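Side-chain contacts in serine proteinase inhibitor 1 (Myxoma virus, PDB 6BJ5), which is a viral serpin that inhibits serine proteases and is important for the virulence of the virus: residues Q103-T106 / N111-D114; V115-V120 / R130-S135. All coordinates share one frame; numbering follows the deposited sequence.

Interaction 1 (Q103-T106 / N111-D114)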
ATOM      1  N   GLN A 103       1.076  -7.737  22.758  1.00 24.93           N
ATOM      2  CA  GLN A 103       1.509  -6.717  23.707  1.00 38.60           C
ATOM      3  C   GLN A 103       0.290  -6.255  24.493  1.00 46.61           C
ATOM      4  O   GLN A 103      -0.609  -5.620  23.933  1.00 53.78           O
ATOM      5  CB  GLN A 103       2.161  -5.538  22.988  1.00 32.55           C
ATOM      6  CG  GLN A 103       3.362  -5.926  22.163  1.00 38.21           C
ATOM      7  CD  GLN A 103       4.483  -6.475  23.015  1.00 48.40           C
ATOM      8  OE1 GLN A 103       4.883  -5.853  24.004  1.00 59.77           O
ATOM      9  NE2 GLN A 103       5.004  -7.642  22.636  1.00 38.41           N
ATOM     10  N   ARG A 104       0.261  -6.554  25.788  1.00 55.80           N
ATOM     11  CA  ARG A 104      -0.851  -6.107  26.614  1.00 52.27           C
ATOM     12  C   ARG A 104      -0.619  -4.637  26.928  1.00 42.99           C
ATOM     13  O   ARG A 104       0.510  -4.215  27.200  1.00 42.80           O
ATOM     14  CB  ARG A 104      -0.974  -6.920  27.905  1.00 45.44           C
ATOM     15  CG  ARG A 104      -0.825  -8.444  27.764  1.00 40.71           C
ATOM     16  CD  ARG A 104      -1.762  -9.148  26.810  1.00 35.13           C
ATOM     17  NE  ARG A 104      -3.168  -8.844  26.993  1.00 37.70           N
ATOM     18  CZ  ARG A 104      -4.090  -9.746  27.307  1.00 36.47           C
ATOM     19  NH1 ARG A 104      -5.351  -9.361  27.427  1.00 31.90           N
ATOM     20  NH2 ARG A 104      -3.758 -11.020  27.507  1.00 32.60           N
ATOM     21  N   VAL A 105      -1.690  -3.854  26.869  1.00 38.60           N
ATOM     22  CA  VAL A 105      -1.618  -2.400  26.810  1.00 34.46           C
ATOM     23  C   VAL A 105      -2.881  -1.892  27.497  1.00 41.90           C
ATOM     24  O   VAL A 105      -3.839  -2.641  27.690  1.00 49.25           O
ATOM     25  CB  VAL A 105      -1.520  -1.943  25.324  1.00 41.92           C
ATOM     26  CG1 VAL A 105      -2.873  -1.900  24.703  1.00 48.53           C
ATOM     27  CG2 VAL A 105      -0.804  -0.631  25.135  1.00 43.34           C
ATOM     28  N   THR A 106      -2.875  -0.632  27.930  1.00 45.97           N
ATOM     29  CA  THR A 106      -4.076  -0.028  28.509  1.00 41.96           C
ATOM     30  C   THR A 106      -4.575   1.059  27.579  1.00 35.46           C
ATOM     31  O   THR A 106      -4.009   2.154  27.553  1.00 31.06           O
ATOM     32  CB  THR A 106      -3.814   0.576  29.887  1.00 41.25           C
ATOM     33  OG1 THR A 106      -3.294  -0.425  30.769  1.00 50.57           O
ATOM     34  CG2 THR A 106      -5.119   1.114  30.460  1.00 32.60           C
ATOM     35  N   ASN A 111      -0.128   7.624  28.071  1.00 92.19           N
ATOM     36  CA  ASN A 111       1.083   7.213  27.381  1.00 97.37           C
ATOM     37  C   ASN A 111       0.902   5.927  26.568  1.00 93.89           C
ATOM     38  O   ASN A 111       1.901   5.346  26.126  1.00 99.45           O
ATOM     39  CB  ASN A 111       2.244   7.066  28.376  1.00101.58           C
ATOM     40  CG  ASN A 111       1.890   6.202  29.583  1.00103.75           C
ATOM     41  OD1 ASN A 111       0.940   6.490  30.314  1.00106.93           O
ATOM     42  ND2 ASN A 111       2.664   5.143  29.798  1.00102.48           N
ATOM     43  N   VAL A 112      -0.339   5.479  26.342  1.00 80.65           N
ATOM     44  CA  VAL A 112      -0.545   4.293  25.509  1.00 66.36           C
ATOM     45  C   VAL A 112       0.083   4.509  24.133  1.00 52.17           C
ATOM     46  O   VAL A 112       0.859   3.679  23.644  1.00 49.74           O
ATOM     47  CB  VAL A 112      -2.045   3.922  25.435  1.00 60.22           C
ATOM     48  CG1 VAL A 112      -2.845   4.849  24.531  1.00 59.34           C
ATOM     49  CG2 VAL A 112      -2.221   2.489  24.972  1.00 56.71           C
ATOM     50  N   LYS A 113      -0.170   5.672  23.537  1.00 47.52           N
ATOM     51  CA  LYS A 113       0.533   6.077  22.328  1.00 47.88           C
ATOM     52  C   LYS A 113       2.039   6.026  22.510  1.00 54.40           C
ATOM     53  O   LYS A 113       2.773   5.564  21.629  1.00 52.15           O
ATOM     54  CB  LYS A 113       0.111   7.484  21.965  1.00 47.50           C
ATOM     55  CG  LYS A 113      -1.277   7.568  21.510  1.00 55.39           C
ATOM     56  CD  LYS A 113      -1.253   7.878  20.113  1.00 62.29           C
ATOM     57  CE  LYS A 113      -2.131   8.924  19.862  1.00 65.28           C
ATOM     58  NZ  LYS A 113      -1.689   9.672  18.741  1.00 75.45           N
ATOM     59  N   ASP A 114       2.521   6.539  23.642  1.00 71.71           N
ATOM     60  CA  ASP A 114       3.956   6.536  23.888  1.00 82.12           C
ATOM     61  C   ASP A 114       4.481   5.111  23.974  1.00 72.35           C
ATOM     62  O   ASP A 114       5.489   4.782  23.343  1.00 71.36           O
ATOM     63  CB  ASP A 114       4.277   7.334  25.156  1.00 87.31           C
ATOM     64  CG  ASP A 114       3.819   8.785  25.061  1.00 86.20           C
ATOM     65  OD1 ASP A 114       3.587   9.259  23.923  1.00 76.67           O
ATOM     66  OD2 ASP A 114       3.694   9.446  26.118  1.00 88.43           O
TER
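The carbonyl oxygen of T106 has two neighbours: S109 OG, through a weak hydrogen bond, and the side chain of V112. V112 CG2 lies 3.2 Å from T106 O and V112 CB 3.4 Å from the same oxygen. The angle T106 C-O to V112 CG2 is about 112°, which places the methyl well off the line of the carbonyl bond. That methyl has a second neighbour across the contact, V105 CG2, at 3.4 Å from V112 CG2. The two methyls meet tip to tip, while the side chains as wholes cross at about a right angle. In V112, CG2 lies anti to the backbone N (chi1 of CG1 is 75°), and this rotation brings it against both the V105 methyl and the T106 oxygen. V105 adopts a similar rotation, which sends its CG2 toward the helix.

By position in the chain and sheet order, 103-105 probably corresponds to the outermost strand of serpin sheet A on this side, and helix 112-120 to helix F, which packs across that sheet. Backbone hydrogen bonds of Q103 with L78 and of V105 with A82 hold the strand beside strand 73-81. No hydrogen bond joins the two segments, and their contact buries 112 Å² in all, more than half of it on V112. The closest alpha carbons, T106 CA and V112 CA, are 6.3 Å apart, a spacing consistent with the short connection of four residues. F107 in that connection also touches V112, and I116, one helical turn further on, packs against V105.

Interaction 2 (V115-V120 / R130-S135)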
ATOM      1  N   VAL A 115       3.780   4.242  24.710  1.00 65.07           N
ATOM      2  CA  VAL A 115       4.172   2.837  24.779  1.00 53.73           C
ATOM      3  C   VAL A 115       4.259   2.241  23.385  1.00 51.33           C
ATOM      4  O   VAL A 115       5.205   1.511  23.062  1.00 54.36           O
ATOM      5  CB  VAL A 115       3.189   2.029  25.649  1.00 46.18           C
ATOM      6  CG1 VAL A 115       3.697   0.602  25.798  1.00 46.19           C
ATOM      7  CG2 VAL A 115       2.980   2.678  27.016  1.00 26.37           C
ATOM      8  N   ILE A 116       3.284   2.551  22.531  1.00 48.61           N
ATOM      9  CA  ILE A 116       3.184   1.833  21.266  1.00 49.09           C
ATOM     10  C   ILE A 116       4.176   2.379  20.247  1.00 50.79           C
ATOM     11  O   ILE A 116       4.842   1.611  19.541  1.00 61.13           O
ATOM     12  CB  ILE A 116       1.730   1.858  20.756  1.00 42.53           C
ATOM     13  CG1 ILE A 116       0.858   0.994  21.676  1.00 37.54           C
ATOM     14  CG2 ILE A 116       1.657   1.333  19.326  1.00 34.03           C
ATOM     15  CD1 ILE A 116      -0.627   1.221  21.523  1.00 46.19           C
ATOM     16  N   ASN A 117       4.322   3.699  20.168  1.00 57.21           N
ATOM     17  CA  ASN A 117       5.376   4.261  19.329  1.00 59.59           C
ATOM     18  C   ASN A 117       6.759   3.884  19.855  1.00 59.54           C
ATOM     19  O   ASN A 117       7.634   3.462  19.085  1.00 64.70           O
ATOM     20  CB  ASN A 117       5.204   5.772  19.234  1.00 62.66           C
ATOM     21  CG  ASN A 117       4.089   6.162  18.282  1.00 69.26           C
ATOM     22  OD1 ASN A 117       4.251   6.095  17.064  1.00 76.67           O
ATOM     23  ND2 ASN A 117       2.936   6.530  18.834  1.00 70.56           N
ATOM     24  N   SER A 118       6.971   4.003  21.171  1.00 58.36           N
ATOM     25  CA  SER A 118       8.235   3.561  21.757  1.00 69.80           C
ATOM     26  C   SER A 118       8.492   2.075  21.540  1.00 74.35           C
ATOM     27  O   SER A 118       9.637   1.635  21.669  1.00 81.71           O
ATOM     28  CB  SER A 118       8.276   3.881  23.253  1.00 78.84           C
ATOM     29  OG  SER A 118       9.048   2.932  23.967  1.00 86.92           O
ATOM     30  N   TYR A 119       7.462   1.294  21.218  1.00 71.59           N
ATOM     31  CA  TYR A 119       7.640  -0.123  20.937  1.00 62.78           C
ATOM     32  C   TYR A 119       8.026  -0.384  19.486  1.00 61.58           C
ATOM     33  O   TYR A 119       8.844  -1.271  19.224  1.00 57.84           O
ATOM     34  CB  TYR A 119       6.361  -0.899  21.282  1.00 66.10           C
ATOM     35  CG  TYR A 119       6.430  -2.393  21.001  1.00 52.03           C
ATOM     36  CD1 TYR A 119       6.069  -2.915  19.762  1.00 43.60           C
ATOM     37  CD2 TYR A 119       6.848  -3.277  21.982  1.00 47.49           C
ATOM     38  CE1 TYR A 119       6.140  -4.269  19.515  1.00 45.15           C
ATOM     39  CE2 TYR A 119       6.916  -4.625  21.748  1.00 40.21           C
ATOM     40  CZ  TYR A 119       6.568  -5.120  20.520  1.00 45.60           C
ATOM     41  OH  TYR A 119       6.647  -6.476  20.305  1.00 50.73           O
ATOM     42  N   VAL A 120       7.452   0.356  18.531  1.00 69.77           N
ATOM     43  CA  VAL A 120       7.686   0.030  17.125  1.00 73.88           C
ATOM     44  C   VAL A 120       9.107   0.394  16.714  1.00 86.43           C
ATOM     45  O   VAL A 120       9.746  -0.332  15.944  1.00 88.32           O
ATOM     46  CB  VAL A 120       6.634   0.703  16.224  1.00 61.69           C
ATOM     47  CG1 VAL A 120       6.940   0.429  14.759  1.00 64.82           C
ATOM     48  CG2 VAL A 120       5.254   0.174  16.558  1.00 50.00           C
ATOM     49  N   ARG A 130       3.540   7.994  14.523  1.00 90.36           N
ATOM     50  CA  ARG A 130       2.569   8.493  15.493  1.00 94.52           C
ATOM     51  C   ARG A 130       1.299   9.048  14.849  1.00 82.97           C
ATOM     52  O   ARG A 130       0.363   9.414  15.580  1.00 65.23           O
ATOM     53  CB  ARG A 130       3.207   9.557  16.395  1.00104.63           C
ATOM     54  CG  ARG A 130       2.655   9.483  17.819  1.00116.20           C
ATOM     55  CD  ARG A 130       2.593  10.808  18.558  1.00119.56           C
ATOM     56  NE  ARG A 130       2.339  10.572  19.976  1.00115.23           N
ATOM     57  CZ  ARG A 130       1.279  11.020  20.634  1.00111.29           C
ATOM     58  NH1 ARG A 130       0.372  11.747  20.005  1.00109.26           N
ATOM     59  NH2 ARG A 130       1.132  10.741  21.920  1.00106.99           N
ATOM     60  N   VAL A 131       1.222   9.069  13.511  1.00 79.56           N
ATOM     61  CA  VAL A 131       0.038   9.503  12.771  1.00 81.85           C
ATOM     62  C   VAL A 131      -1.044   8.426  12.925  1.00 78.69           C
ATOM     63  O   VAL A 131      -1.691   8.005  11.958  1.00 66.06           O
ATOM     64  CB  VAL A 131       0.408   9.793  11.296  1.00 83.49           C
ATOM     65  CG1 VAL A 131      -0.773  10.340  10.480  1.00 86.57           C
ATOM     66  CG2 VAL A 131       1.574  10.775  11.221  1.00 81.72           C
ATOM     67  N   LEU A 132      -1.235   7.963  14.161  1.00 77.39           N
ATOM     68  CA  LEU A 132      -2.209   6.931  14.483  1.00 67.43           C
ATOM     69  C   LEU A 132      -3.155   7.383  15.589  1.00 79.97           C
ATOM     70  O   LEU A 132      -3.823   6.549  16.207  1.00 77.18           O
ATOM     71  CB  LEU A 132      -1.507   5.623  14.870  1.00 56.01           C
ATOM     72  CG  LEU A 132      -0.563   5.531  16.093  1.00 60.19           C
ATOM     73  CD1 LEU A 132      -1.296   5.224  17.371  1.00 58.75           C
ATOM     74  CD2 LEU A 132       0.503   4.469  15.914  1.00 54.53           C
ATOM     75  N   ASP A 133      -3.218   8.689  15.876  1.00 88.53           N
ATOM     76  CA  ASP A 133      -4.265   9.156  16.778  1.00 94.95           C
ATOM     77  C   ASP A 133      -5.613   9.200  16.095  1.00 86.61           C
ATOM     78  O   ASP A 133      -6.645   9.197  16.774  1.00 87.16           O
ATOM     79  CB  ASP A 133      -3.973  10.544  17.342  1.00108.12           C
ATOM     80  CG  ASP A 133      -4.839  10.855  18.558  1.00116.34           C
ATOM     81  OD1 ASP A 133      -4.733  10.157  19.588  1.00120.02           O
ATOM     82  OD2 ASP A 133      -5.652  11.794  18.480  1.00115.87           O
ATOM     83  N   ALA A 134      -5.612   9.265  14.768  1.00 77.22           N
ATOM     84  CA  ALA A 134      -6.821   9.009  14.003  1.00 70.65           C
ATOM     85  C   ALA A 134      -7.506   7.708  14.418  1.00 67.68           C
ATOM     86  O   ALA A 134      -8.735   7.601  14.335  1.00 72.01           O
ATOM     87  CB  ALA A 134      -6.492   8.992  12.512  1.00 64.19           C
ATOM     88  N   SER A 135      -6.742   6.715  14.889  1.00 60.24           N
ATOM     89  CA  SER A 135      -7.255   5.361  15.037  1.00 52.10           C
ATOM     90  C   SER A 135      -7.422   4.869  16.472  1.00 53.41           C
ATOM     91  O   SER A 135      -8.076   3.840  16.672  1.00 49.17           O
ATOM     92  CB  SER A 135      -6.297   4.403  14.303  1.00 42.71           C
ATOM     93  OG  SER A 135      -6.902   3.178  13.954  1.00 56.06           O
TER
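Packing of a serpin helix, 112-120, against the linker that leads from it to strand 142-153 sets the amide of N117 across the base of the R130 side chain. N117 ND2 is 3.1 Å from R130 CG, an approach to a methylene group, and this nitrogen gives a hydrogen bond to K113 O, one turn back in the helix. The other branch, N117 OD1, faces R130 N at 3.3 Å, but the angle is too poor for a hydrogen bond. Chi1 of N117, -77°, sets CG beside the backbone N and anti to the carbonyl carbon, directing the amide at the linker.

By their order in the chain these elements probably correspond to helix F and the passage that leads from it over sheet A into the third strand. The R130 chain bends at chi2. Its guanidinium plane is 18° from that of the N117 amide, but the close contact is with the CG methylene, so this is not a stack. R130 NH2 makes a long, weak ion pair with D114 OD1. Buried L132 turns inward to the helix as well, its CD2 4.2 Å from N117 OD1.

Following the chain from the N terminus, interaction 1 closes first: the chain leaves edge strand 103-105, and four residues carry it from T106 to the start of helix 112-120, which begins against the strand. Interaction 2 opens after it, from the later part of the same helix, and closes a loop of nine intervening residues when 130-135 comes back alongside. The two are therefore in series, neither nested nor crossed, with centres about 9 Å apart. K113, from the first turn of the helix, reaches the linker: its NZ forms a salt bridge with D133 OD1 (3.2 Å), and its aliphatic chain packs on L132. Together they tie the helix to the sheet edge and to the linker entering strand 142-153.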